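Local coordinates for o-succinylbenzoate synthase (Synechococcus elongatus, PDB 2OZT), which catalyses the dehydration of SHCHC to 2-succinylbenzoate, a step toward 1,4-dihydroxy-2-naphthoate and phylloquinone, using a divalent metal cation, at residues G45-L50 with L84-F89; W108-L113 with H294-G299; F242-A247 with L268-A273; E275-R280 with P307-L312. All coordinates share one frame; numbering follows the deposited sequence.

Contact 1 of 4, residues G45-L50 with L84-F89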
loop_
_atom_site.group_PDB
_atom_site.type_symbol
_atom_site.label_atom_id
_atom_site.label_comp_id
_atom_site.label_asym_id
_atom_site.label_seq_id
_atom_site.Cartn_x
_atom_site.Cartn_y
_atom_site.Cartn_z
ATOM N N GLY A 45 12.841 -7.051 -10.569
ATOM C CA GLY A 45 11.805 -6.065 -10.207
ATOM C C GLY A 45 10.465 -6.717 -10.489
ATOM O O GLY A 45 10.350 -7.767 -11.134
ATOM N N GLU A 46 9.440 -6.054 -9.962
ATOM C CA GLU A 46 8.064 -6.543 -10.120
ATOM C C GLU A 46 7.133 -5.395 -10.465
ATOM O O GLU A 46 7.150 -4.348 -9.811
ATOM C CB GLU A 46 7.631 -7.217 -8.828
ATOM C CG GLU A 46 6.155 -7.662 -8.825
ATOM C CD GLU A 46 5.768 -8.453 -7.573
ATOM O OE1 GLU A 46 6.623 -8.810 -6.710
ATOM O OE2 GLU A 46 4.511 -8.689 -7.431
ATOM N N ILE A 47 6.292 -5.627 -11.482
ATOM C CA ILE A 47 5.249 -4.678 -11.930
ATOM C C ILE A 47 3.894 -5.334 -11.690
ATOM O O ILE A 47 3.547 -6.331 -12.332
ATOM C CB ILE A 47 5.375 -4.423 -13.444
ATOM C CG1 ILE A 47 6.796 -3.896 -13.767
ATOM C CG2 ILE A 47 4.325 -3.495 -13.992
ATOM C CD1 ILE A 47 7.101 -3.787 -15.273
ATOM N N ALA A 48 3.123 -4.796 -10.738
ATOM C CA ALA A 48 1.855 -5.417 -10.370
ATOM C C ALA A 48 0.767 -4.378 -10.094
ATOM O O ALA A 48 0.343 -4.243 -8.946
ATOM C CB ALA A 48 2.075 -6.295 -9.120
ATOM N N PRO A 49 0.262 -3.687 -11.120
ATOM C CA PRO A 49 -0.842 -2.770 -10.864
ATOM C C PRO A 49 -2.047 -3.543 -10.295
ATOM O O PRO A 49 -2.208 -4.771 -10.533
ATOM C CB PRO A 49 -1.160 -2.203 -12.235
ATOM C CG PRO A 49 -0.679 -3.288 -13.234
ATOM C CD PRO A 49 0.600 -3.783 -12.551
ATOM N N LEU A 50 -2.840 -2.858 -9.483
ATOM C CA LEU A 50 -3.941 -3.518 -8.792
ATOM C C LEU A 50 -5.261 -3.121 -9.473
ATOM O O LEU A 50 -5.555 -1.947 -9.568
ATOM C CB LEU A 50 -3.917 -3.091 -7.313
ATOM C CG LEU A 50 -4.863 -3.779 -6.317
ATOM C CD1 LEU A 50 -4.560 -5.258 -6.197
ATOM C CD2 LEU A 50 -4.715 -3.117 -4.953
ATOM N N LEU A 84 2.013 4.868 -16.402
ATOM C CA LEU A 84 2.263 3.468 -15.979
ATOM C C LEU A 84 3.169 3.443 -14.723
ATOM O O LEU A 84 4.336 3.005 -14.773
ATOM C CB LEU A 84 2.954 2.697 -17.101
ATOM C CG LEU A 84 2.205 2.657 -18.445
ATOM C CD1 LEU A 84 3.076 1.964 -19.526
ATOM C CD2 LEU A 84 0.834 1.994 -18.299
ATOM N N PRO A 85 2.661 3.938 -13.595
ATOM C CA PRO A 85 3.532 4.062 -12.409
ATOM C C PRO A 85 4.019 2.746 -11.828
ATOM O O PRO A 85 5.144 2.693 -11.321
ATOM C CB PRO A 85 2.662 4.803 -11.390
ATOM C CG PRO A 85 1.239 4.571 -11.852
ATOM C CD PRO A 85 1.311 4.483 -13.379
ATOM N N ALA A 86 3.222 1.676 -11.891
ATOM C CA ALA A 86 3.755 0.371 -11.446
ATOM C C ALA A 86 4.942 -0.092 -12.317
ATOM O O ALA A 86 5.882 -0.683 -11.794
ATOM C CB ALA A 86 2.622 -0.695 -11.372
ATOM N N ALA A 87 4.848 0.176 -13.624
ATOM C CA ALA A 87 6.000 -0.119 -14.503
ATOM C C ALA A 87 7.215 0.724 -14.126
ATOM O O ALA A 87 8.335 0.184 -14.092
ATOM C CB ALA A 87 5.611 0.100 -15.962
ATOM N N GLN A 88 7.017 2.016 -13.854
ATOM C CA GLN A 88 8.104 2.864 -13.355
ATOM C C GLN A 88 8.735 2.257 -12.095
ATOM O O GLN A 88 9.970 2.183 -11.964
ATOM C CB GLN A 88 7.649 4.288 -13.070
ATOM C CG GLN A 88 7.100 5.081 -14.266
ATOM C CD GLN A 88 6.609 6.466 -13.824
ATOM O OE1 GLN A 88 5.751 6.599 -12.924
ATOM N NE2 GLN A 88 7.110 7.500 -14.496
ATOM N N PHE A 89 7.919 1.815 -11.148
ATOM C CA PHE A 89 8.452 1.196 -9.930
ATOM C C PHE A 89 9.230 -0.063 -10.263
ATOM O O PHE A 89 10.367 -0.272 -9.780
ATOM C CB PHE A 89 7.290 0.835 -8.976
ATOM C CG PHE A 89 7.671 -0.113 -7.870
ATOM C CD1 PHE A 89 8.204 0.342 -6.679
ATOM C CD2 PHE A 89 7.527 -1.504 -8.027
ATOM C CE1 PHE A 89 8.518 -0.515 -5.640
ATOM C CE2 PHE A 89 7.865 -2.385 -6.990
ATOM C CZ PHE A 89 8.363 -1.900 -5.790
#

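Contact 2 of 4, residues W108-L113 with H294-G299. With PO4 (phosphate ion), chain B.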
loop_
_atom_site.group_PDB
_atom_site.type_symbol
_atom_site.label_atom_id
_atom_site.label_comp_id
_atom_site.label_asym_id
_atom_site.label_seq_id
_atom_site.Cartn_x
_atom_site.Cartn_y
_atom_site.Cartn_z
ATOM N N TRP A 108 9.950 -4.019 10.510
ATOM C CA TRP A 108 9.216 -2.848 10.955
ATOM C C TRP A 108 7.905 -3.291 11.577
ATOM O O TRP A 108 7.391 -4.370 11.215
ATOM C CB TRP A 108 8.919 -2.001 9.724
ATOM C CG TRP A 108 10.164 -1.504 9.044
ATOM C CD1 TRP A 108 10.750 -2.014 7.915
ATOM C CD2 TRP A 108 10.993 -0.397 9.462
ATOM N NE1 TRP A 108 11.870 -1.296 7.600
ATOM C CE2 TRP A 108 12.054 -0.305 8.527
ATOM C CE3 TRP A 108 10.956 0.499 10.521
ATOM C CZ2 TRP A 108 13.047 0.677 8.606
ATOM C CZ3 TRP A 108 11.980 1.493 10.599
ATOM C CH2 TRP A 108 13.012 1.541 9.649
ATOM N N PRO A 109 7.364 -2.487 12.503
ATOM C CA PRO A 109 6.049 -2.836 13.050
ATOM C C PRO A 109 5.027 -2.946 11.927
ATOM O O PRO A 109 5.064 -2.121 10.980
ATOM C CB PRO A 109 5.698 -1.634 13.924
ATOM C CG PRO A 109 7.031 -1.103 14.374
ATOM C CD PRO A 109 7.905 -1.263 13.136
ATOM N N ILE A 110 4.110 -3.906 12.070
ATOM C CA ILE A 110 3.098 -4.195 11.052
ATOM C C ILE A 110 1.710 -3.998 11.650
ATOM O O ILE A 110 1.471 -4.404 12.782
ATOM C CB ILE A 110 3.189 -5.667 10.582
ATOM C CG1 ILE A 110 4.586 -5.995 10.041
ATOM C CG2 ILE A 110 2.100 -5.991 9.525
ATOM C CD1 ILE A 110 4.956 -5.171 8.795
ATOM N N CYS A 111 0.807 -3.377 10.903
ATOM C CA CYS A 111 -0.588 -3.175 11.380
ATOM C C CYS A 111 -1.376 -4.452 11.224
ATOM O O CYS A 111 -1.330 -5.114 10.173
ATOM C CB CYS A 111 -1.194 -2.075 10.525
ATOM S SG CYS A 111 -2.884 -1.696 10.937
ATOM N N ALA A 112 -2.105 -4.820 12.275
ATOM C CA ALA A 112 -2.919 -6.031 12.245
ATOM C C ALA A 112 -4.335 -5.669 11.794
ATOM O O ALA A 112 -4.891 -4.660 12.219
ATOM C CB ALA A 112 -2.953 -6.663 13.638
ATOM N N LEU A 113 -4.931 -6.509 10.969
ATOM C CA LEU A 113 -6.306 -6.277 10.509
ATOM C C LEU A 113 -7.308 -6.898 11.461
ATOM O O LEU A 113 -7.076 -7.951 12.056
ATOM C CB LEU A 113 -6.495 -6.836 9.083
ATOM C CG LEU A 113 -5.544 -6.254 8.043
ATOM C CD1 LEU A 113 -5.867 -6.830 6.658
ATOM C CD2 LEU A 113 -5.563 -4.717 7.999
ATOM N N HIS A 294 5.116 4.815 11.228
ATOM C CA HIS A 294 3.812 4.206 11.527
ATOM C C HIS A 294 3.810 2.771 11.084
ATOM O O HIS A 294 4.518 2.405 10.115
ATOM C CB HIS A 294 2.701 4.953 10.792
ATOM C CG HIS A 294 2.628 6.401 11.170
ATOM N ND1 HIS A 294 2.342 6.812 12.456
ATOM C CD2 HIS A 294 2.821 7.533 10.435
ATOM C CE1 HIS A 294 2.349 8.140 12.501
ATOM N NE2 HIS A 294 2.655 8.603 11.300
ATOM N N ALA A 295 3.022 1.945 11.769
ATOM C CA ALA A 295 2.928 0.517 11.459
ATOM C C ALA A 295 2.558 0.351 9.995
ATOM O O ALA A 295 1.676 1.048 9.478
ATOM C CB ALA A 295 1.813 -0.125 12.318
ATOM N N LEU A 296 3.240 -0.581 9.335
ATOM C CA LEU A 296 3.045 -0.791 7.904
ATOM C C LEU A 296 1.791 -1.559 7.578
ATOM O O LEU A 296 1.417 -2.515 8.315
ATOM C CB LEU A 296 4.206 -1.629 7.304
ATOM C CG LEU A 296 5.638 -1.156 7.537
ATOM C CD1 LEU A 296 6.615 -2.117 6.857
ATOM C CD2 LEU A 296 5.816 0.300 7.001
ATOM N N GLY A 297 1.158 -1.196 6.465
ATOM C CA GLY A 297 -0.057 -1.918 6.052
ATOM C C GLY A 297 0.307 -3.158 5.255
ATOM O O GLY A 297 -0.179 -3.338 4.123
ATOM N N PHE A 298 1.131 -4.022 5.854
ATOM C CA PHE A 298 1.591 -5.236 5.185
ATOM C C PHE A 298 1.124 -6.494 5.891
ATOM O O PHE A 298 1.678 -7.592 5.625
ATOM C CB PHE A 298 3.116 -5.219 5.028
ATOM C CG PHE A 298 3.591 -4.413 3.826
ATOM C CD1 PHE A 298 3.886 -5.055 2.619
ATOM C CD2 PHE A 298 3.717 -3.020 3.876
ATOM C CE1 PHE A 298 4.307 -4.310 1.505
ATOM C CE2 PHE A 298 4.147 -2.294 2.774
ATOM C CZ PHE A 298 4.444 -2.944 1.590
ATOM N N GLY A 299 0.057 -6.348 6.685
ATOM C CA GLY A 299 -0.530 -7.487 7.454
ATOM C C GLY A 299 -1.489 -8.289 6.610
ATOM O O GLY A 299 -2.612 -8.562 7.032
HETATM P P PO4 B . 1.324 3.864 14.381
HETATM O O1 PO4 B . 2.046 2.557 14.277
HETATM O O2 PO4 B . 0.709 4.097 13.045
HETATM O O3 PO4 B . 0.225 3.709 15.434
HETATM O O4 PO4 B . 2.041 5.145 14.766
HETATM O O HOH W 1 6.563 0.503 10.756
HETATM O O HOH W 2 -1.724 -4.410 7.498
HETATM O O HOH W 3 -3.289 -8.607 9.628
#

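Contact 3 of 4, residues F242-A247 with L268-A273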
loop_
_atom_site.group_PDB
_atom_site.type_symbol
_atom_site.label_atom_id
_atom_site.label_comp_id
_atom_site.label_asym_id
_atom_site.label_seq_id
_atom_site.Cartn_x
_atom_site.Cartn_y
_atom_site.Cartn_z
ATOM N N PHE A 242 -1.461 10.063 4.264
ATOM C CA PHE A 242 -1.481 9.496 2.916
ATOM C C PHE A 242 -1.026 8.046 3.050
ATOM O O PHE A 242 0.025 7.797 3.655
ATOM C CB PHE A 242 -0.389 10.168 2.077
ATOM C CG PHE A 242 -0.593 11.649 1.784
ATOM C CD1 PHE A 242 -1.099 12.057 0.567
ATOM C CD2 PHE A 242 -0.169 12.623 2.693
ATOM C CE1 PHE A 242 -1.227 13.436 0.277
ATOM C CE2 PHE A 242 -0.299 13.988 2.385
ATOM C CZ PHE A 242 -0.824 14.366 1.187
ATOM N N VAL A 243 -1.821 7.110 2.552
ATOM C CA VAL A 243 -1.415 5.693 2.581
ATOM C C VAL A 243 -0.754 5.409 1.218
ATOM O O VAL A 243 -1.412 5.464 0.177
ATOM C CB VAL A 243 -2.628 4.780 2.814
ATOM C CG1 VAL A 243 -2.203 3.309 2.841
ATOM C CG2 VAL A 243 -3.339 5.171 4.136
ATOM N N ILE A 244 0.558 5.179 1.226
ATOM C CA ILE A 244 1.327 5.038 -0.009
ATOM C C ILE A 244 1.514 3.573 -0.349
ATOM O O ILE A 244 2.059 2.803 0.477
ATOM C CB ILE A 244 2.732 5.637 0.214
ATOM C CG1 ILE A 244 2.677 7.124 0.597
ATOM C CG2 ILE A 244 3.628 5.440 -1.044
ATOM C CD1 ILE A 244 1.962 8.028 -0.434
ATOM N N LYS A 245 1.054 3.188 -1.542
ATOM C CA LYS A 245 1.324 1.836 -2.054
ATOM C C LYS A 245 2.492 1.932 -3.006
ATOM O O LYS A 245 2.344 2.251 -4.179
ATOM C CB LYS A 245 0.123 1.256 -2.816
ATOM C CG LYS A 245 -1.056 0.836 -1.906
ATOM C CD LYS A 245 -1.837 1.994 -1.206
ATOM C CE LYS A 245 -2.474 2.984 -2.179
ATOM N NZ LYS A 245 -3.208 4.068 -1.337
ATOM N N THR A 246 3.679 1.703 -2.445
ATOM C CA THR A 246 4.904 1.972 -3.195
ATOM C C THR A 246 4.947 1.214 -4.533
ATOM O O THR A 246 5.447 1.759 -5.529
ATOM C CB THR A 246 6.080 1.665 -2.320
ATOM O OG1 THR A 246 6.035 2.480 -1.145
ATOM C CG2 THR A 246 7.432 1.947 -3.000
ATOM N N ALA A 247 4.430 -0.007 -4.554
ATOM C CA ALA A 247 4.490 -0.790 -5.791
ATOM C C ALA A 247 3.643 -0.192 -6.902
ATOM O O ALA A 247 3.832 -0.520 -8.090
ATOM C CB ALA A 247 4.058 -2.234 -5.507
ATOM N N LEU A 268 2.915 9.893 6.345
ATOM C CA LEU A 268 2.903 8.685 5.474
ATOM C C LEU A 268 2.675 7.391 6.246
ATOM O O LEU A 268 3.250 7.172 7.324
ATOM C CB LEU A 268 4.234 8.547 4.711
ATOM C CG LEU A 268 4.621 9.758 3.872
ATOM C CD1 LEU A 268 5.824 9.380 3.044
ATOM C CD2 LEU A 268 3.477 10.257 2.966
ATOM N N VAL A 269 1.901 6.517 5.607
ATOM C CA VAL A 269 1.760 5.129 6.052
ATOM C C VAL A 269 2.002 4.274 4.807
ATOM O O VAL A 269 1.347 4.460 3.783
ATOM C CB VAL A 269 0.335 4.866 6.588
ATOM C CG1 VAL A 269 0.147 3.371 6.896
ATOM C CG2 VAL A 269 0.125 5.683 7.880
ATOM N N PHE A 270 2.976 3.364 4.886
ATOM C CA PHE A 270 3.245 2.534 3.736
ATOM C C PHE A 270 2.489 1.216 3.789
ATOM O O PHE A 270 2.519 0.540 4.803
ATOM C CB PHE A 270 4.757 2.244 3.697
ATOM C CG PHE A 270 5.598 3.459 3.427
ATOM C CD1 PHE A 270 5.912 3.794 2.131
ATOM C CD2 PHE A 270 6.110 4.230 4.465
ATOM C CE1 PHE A 270 6.686 4.955 1.846
ATOM C CE2 PHE A 270 6.854 5.388 4.213
ATOM C CZ PHE A 270 7.172 5.707 2.898
ATOM N N SER A 271 1.827 0.872 2.680
ATOM C CA SER A 271 0.979 -0.311 2.647
ATOM C C SER A 271 1.132 -1.167 1.439
ATOM O O SER A 271 1.798 -0.794 0.445
ATOM C CB SER A 271 -0.488 0.111 2.800
ATOM O OG SER A 271 -0.988 0.611 1.597
ATOM N N SER A 272 0.572 -2.368 1.573
ATOM C CA SER A 272 0.670 -3.387 0.527
ATOM C C SER A 272 -0.404 -3.309 -0.530
ATOM O O SER A 272 -1.561 -3.006 -0.247
ATOM C CB SER A 272 0.595 -4.772 1.167
ATOM O OG SER A 272 0.645 -5.788 0.166
ATOM N N ALA A 273 -0.038 -3.575 -1.772
ATOM C CA ALA A 273 -0.987 -3.721 -2.880
ATOM C C ALA A 273 -1.087 -5.212 -3.247
ATOM O O ALA A 273 -1.297 -5.547 -4.425
ATOM C CB ALA A 273 -0.471 -2.956 -4.086
HETATM O O HOH W 4 4.111 0.789 0.289
HETATM O O HOH W 5 2.788 -1.374 -2.341
#

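Contact 4 of 4, residues E275-R280 with P307-L312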
loop_
_atom_site.group_PDB
_atom_site.type_symbol
_atom_site.label_atom_id
_atom_site.label_comp_id
_atom_site.label_asym_id
_atom_site.label_seq_id
_atom_site.Cartn_x
_atom_site.Cartn_y
_atom_site.Cartn_z
ATOM N N GLU A 275 1.240 -7.406 -3.468
ATOM C CA GLU A 275 2.319 -7.674 -4.419
ATOM C C GLU A 275 3.137 -8.876 -3.935
ATOM O O GLU A 275 2.960 -9.363 -2.823
ATOM C CB GLU A 275 3.207 -6.418 -4.608
ATOM C CG GLU A 275 3.940 -5.963 -3.365
ATOM C CD GLU A 275 3.029 -5.349 -2.297
ATOM O OE1 GLU A 275 2.701 -6.067 -1.330
ATOM O OE2 GLU A 275 2.701 -4.160 -2.427
ATOM N N GLY A 276 4.070 -9.350 -4.771
ATOM C CA GLY A 276 4.829 -10.537 -4.395
ATOM C C GLY A 276 6.130 -10.179 -3.693
ATOM O O GLY A 276 6.384 -8.994 -3.366
ATOM N N ALA A 277 6.952 -11.208 -3.443
ATOM C CA ALA A 277 8.161 -11.047 -2.646
ATOM C C ALA A 277 9.220 -10.150 -3.294
ATOM O O ALA A 277 9.978 -9.471 -2.577
ATOM C CB ALA A 277 8.760 -12.422 -2.373
ATOM N N ILE A 278 9.279 -10.116 -4.614
ATOM C CA ILE A 278 10.261 -9.237 -5.263
ATOM C C ILE A 278 9.930 -7.768 -4.943
ATOM O O ILE A 278 10.751 -7.029 -4.439
ATOM C CB ILE A 278 10.376 -9.519 -6.752
ATOM C CG1 ILE A 278 11.039 -10.893 -6.908
ATOM C CG2 ILE A 278 11.155 -8.412 -7.453
ATOM C CD1 ILE A 278 11.094 -11.390 -8.407
ATOM N N ALA A 279 8.668 -7.382 -5.163
ATOM C CA ALA A 279 8.251 -6.006 -4.867
ATOM C C ALA A 279 8.324 -5.714 -3.383
ATOM O O ALA A 279 8.776 -4.655 -2.989
ATOM C CB ALA A 279 6.783 -5.821 -5.337
ATOM N N ARG A 280 7.839 -6.643 -2.551
ATOM C CA ARG A 280 7.845 -6.364 -1.080
ATOM C C ARG A 280 9.283 -6.170 -0.586
ATOM O O ARG A 280 9.528 -5.266 0.205
ATOM C CB ARG A 280 7.175 -7.474 -0.258
ATOM C CG ARG A 280 5.716 -7.512 -0.489
ATOM C CD ARG A 280 4.878 -8.145 0.635
ATOM N NE ARG A 280 3.626 -8.543 -0.004
ATOM C CZ ARG A 280 2.719 -9.391 0.480
ATOM N NH1 ARG A 280 2.870 -9.944 1.697
ATOM N NH2 ARG A 280 1.652 -9.666 -0.263
ATOM N N PRO A 307 7.070 -13.864 1.735
ATOM C CA PRO A 307 8.221 -13.690 2.614
ATOM C C PRO A 307 9.371 -12.957 1.918
ATOM O O PRO A 307 9.647 -13.191 0.729
ATOM C CB PRO A 307 8.605 -15.140 2.960
ATOM C CG PRO A 307 7.258 -15.886 2.833
ATOM C CD PRO A 307 6.668 -15.281 1.604
ATOM N N LEU A 308 10.016 -12.052 2.646
ATOM C CA LEU A 308 11.111 -11.296 2.058
ATOM C C LEU A 308 12.240 -12.214 1.598
ATOM O O LEU A 308 12.521 -13.243 2.249
ATOM C CB LEU A 308 11.635 -10.222 3.008
ATOM C CG LEU A 308 10.576 -9.282 3.598
ATOM C CD1 LEU A 308 11.280 -8.178 4.323
ATOM C CD2 LEU A 308 9.655 -8.709 2.504
ATOM N N LEU A 309 12.868 -11.831 0.498
ATOM C CA LEU A 309 13.926 -12.611 -0.128
ATOM C C LEU A 309 15.280 -12.247 0.463
ATOM O O LEU A 309 15.692 -11.095 0.408
ATOM C CB LEU A 309 13.900 -12.347 -1.627
ATOM C CG LEU A 309 12.573 -12.766 -2.289
ATOM C CD1 LEU A 309 12.490 -12.159 -3.678
ATOM C CD2 LEU A 309 12.459 -14.254 -2.385
ATOM N N THR A 310 15.968 -13.251 1.015
ATOM C CA THR A 310 17.202 -13.019 1.790
ATOM C C THR A 310 18.479 -13.507 1.090
ATOM O O THR A 310 19.588 -13.268 1.579
ATOM C CB THR A 310 17.110 -13.634 3.208
ATOM O OG1 THR A 310 17.009 -15.057 3.109
ATOM C CG2 THR A 310 15.902 -13.095 3.976
ATOM N N THR A 311 18.317 -14.190 -0.040
ATOM C CA THR A 311 19.443 -14.717 -0.802
ATOM C C THR A 311 19.226 -14.481 -2.290
ATOM O O THR A 311 18.091 -14.405 -2.751
ATOM C CB THR A 311 19.646 -16.247 -0.573
ATOM O OG1 THR A 311 18.518 -16.958 -1.099
ATOM C CG2 THR A 311 19.828 -16.591 0.909
ATOM N N LEU A 312 20.310 -14.357 -3.041
ATOM C CA LEU A 312 20.215 -14.224 -4.492
ATOM C C LEU A 312 19.614 -15.481 -5.147
ATOM O O LEU A 312 18.815 -15.382 -6.084
ATOM C CB LEU A 312 21.580 -13.882 -5.092
ATOM C CG LEU A 312 21.726 -13.473 -6.564
ATOM C CD1 LEU A 312 20.592 -12.589 -7.094
ATOM C CD2 LEU A 312 23.061 -12.763 -6.744
#

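Contact 1 of 4, residues G45-L50 with L84-F89
Ala86 and Ile47 mark the tight part of this contact, where a helix carrying small residues can lie close to a strand. The axes of strand 45-47 and helix 85-89 pass 6.9 Å apart and run nearly antiparallel, at 175°. With CG1 beside the backbone nitrogen (chi1 -57°), the CG2 methyl of Ile47 stands anti to that nitrogen and lies on the helix backbone, 3.7 Å from Ala87 N, while CD1 reaches Ala87 CB at 4.2 Å. The methyl of Ala86 points at the strand and fills the corner beside the Pro49 ring, with CB 3.9 Å from Pro49 CD. One turn on, Phe89 presents its edge to a carbonyl: CD2 lies 3.4 Å from Glu46 O, close to the ring plane. The Glu46 carboxylate turns elsewhere, to Tyr10 OH and to the amides of Gly276 and Ala279. The looser side is that of Leu84 and Gln88, partly exposed residues that do not touch the strand; at this helix start Glu56 instead receives the amides of Ala86 and Ala87. A helix laid along the edge strand of an antiparallel sheet in this way belongs to the N-terminal capping domain of the enolase superfamily.

Contact 2 of 4, residues W108-L113 with H294-G299
Ile110 and Leu296 face each other in a single backbone bridge, their CA atoms 4.6 Å apart, closed by bonds from Leu296 to the residues on either side of Ile110. Leu296 N donates a hydrogen bond to Pro109 O at 2.9 Å, and Cys111 N donates one to Leu296 O at 2.8 Å; both are almost straight at hydrogen, though each donor is tilted about 25° from the carbonyl plane. Water extends the pairing at both ends. One molecule donates to Pro109 O and His294 O; another accepts from Gly299 N and donates to Cys111 O; a third links Leu113 N with Gly299 O. Gly297, at the centre of an inverse gamma turn, is also backbone-bonded to Phe270 and Ser272. The 294-299 segment stands between the first and seventh strands of the barrel, consistent with the short eighth strand of the (beta/alpha)7-beta barrel of this superfamily. Apolar packing follows the same line. Ile110 has CB turned from its partner, but CG1 lies anti to the carbonyl carbon (chi1 -57°) and a further turn at chi2 (-63°) brings CD1 back to 3.9 Å from Leu296 CB, while CG2 settles 3.5 Å from Gly299 N. Leu296 CD1 meets Trp108 CB at 3.7 Å, and Leu296 packs on Phe284 and Leu287 of helix 277-290. An anion is bound beside the bridge: a phosphate, probably from the crystallisation liquor, takes a straight hydrogen bond from His294 ND1 to its O4 at 2.9 Å, in the imidazole plane, and one from Ala295 N to its O1 at 2.8 Å. Arg165 and Thr134 also hold it.

Contact 3 of 4, residues F242-A247 with L268-A273
Two bends in the Lys245 chain, at chi2 (69°) and chi3 (60°), curl it past the Ser271 hydroxyl, which itself sits between its own nitrogen and carbonyl carbon (chi1 78°). Lys245 CD comes to 3.2 Å from Ser271 OG, and Val243 CG1 lies just as near that oxygen, so the hydroxyl is hemmed in by carbon on two sides. The curl also returns Lys245 NZ over its own strand, where it donates to Val243 O at 2.7 Å, approaching from above the plane of that carbonyl. The same nitrogen has a salt bridge to Asp221, a metal ligand, and a bond to Val224 O; Lys245 is the predicted proton acceptor. Along the same two segments the backbones pair as parallel strands, with Val269 N bonded to Phe242 O, Ile244 N to Val269 O at 2.8 Å, and Ser271 N to Ile244 O at 2.9 Å. These are the sixth and seventh strands of a TIM-type barrel. Val243 and Val269 share the face turned to the barrel interior, with Val243 against Glu196. Phe242, Ile244, Leu268 and Phe270 take the other face, under the helices: Leu268 CD2 wedges between Phe242 CB and Ile244 CG1, 4.0 Å from each, and Phe242 packs on helix 227-235. Beyond the paired strands, one water accepts from Thr246 N and donates to Ile244 O and Ser271 O, lying in plane at the edge of the Phe270 ring. Thr246 OG1 approaches that edge too, 3.5 Å from Phe270 CD1. A second water joins Ala247 N to Ser271 O.

Contact 4 of 4, residues E275-R280 with P307-L312
Arg280, whose CB packs against Leu308 CD2 at 3.9 Å, carries the principal flat group here, a guanidinium with Glu275 N at its edge and in its plane. On that flank NE and NH2 both donate to Glu275 O, NH2 at 2.9 Å, and NE also forms a salt bridge to Glu275 OE1 at 3.0 Å. All three are bent and weak; the stronger polar partner of the guanidinium is Arg304 O, bonded to NH2, and NH1 has a long, weak partner in Asp301. An extended chain from CG to NE lets Arg280 reach back over the helix start. The aromatic Phe298 touches both Arg280 and Glu275. The helix itself, with Gly276 at its N-cap, is the one that follows the seventh strand of the barrel, and its first turn meets the 307-312 loop that leads to the C-terminal helix. Across this junction the touch is almost wholly apolar. The methyl of Ala277 points at the loop and comes 3.3 Å from Pro307 O, then 3.8 Å from Leu309 CG. With CG anti to the carbonyl carbon (chi1 -61°) and an extended chi2 (166°), Leu309 brings CD1 to 3.8 Å from Ile278 CG1; the two side chains meet at a slant. Ile278 and Leu309 both continue onto Tyr315 of helix 312-320. Towards solvent, the exposed Pro307 forms the border of the contact.

Overall arrangement
Contacts 1 and 3 are buried, contacts 2 and 4 only partly so. Contact 3 is continuous parallel pairing; contact 2 shares its sheet but makes a single bridge eked out by water and, at one side, an anion. Contacts 1 and 4 rely instead on side-chain packing, alanine methyls against larger aliphatic groups, with no hydrogen bond between their paired segments. Contact 1 is joined to the barrel domain in two places: Phe89 lies against Thr246 and Ala247 of contact 3, near the active site, and Glu46 bonds to the helix start of contact 4. Contacts 2 and 3 adjoin through Gly297, while Phe298 connects contact 2 with contact 4.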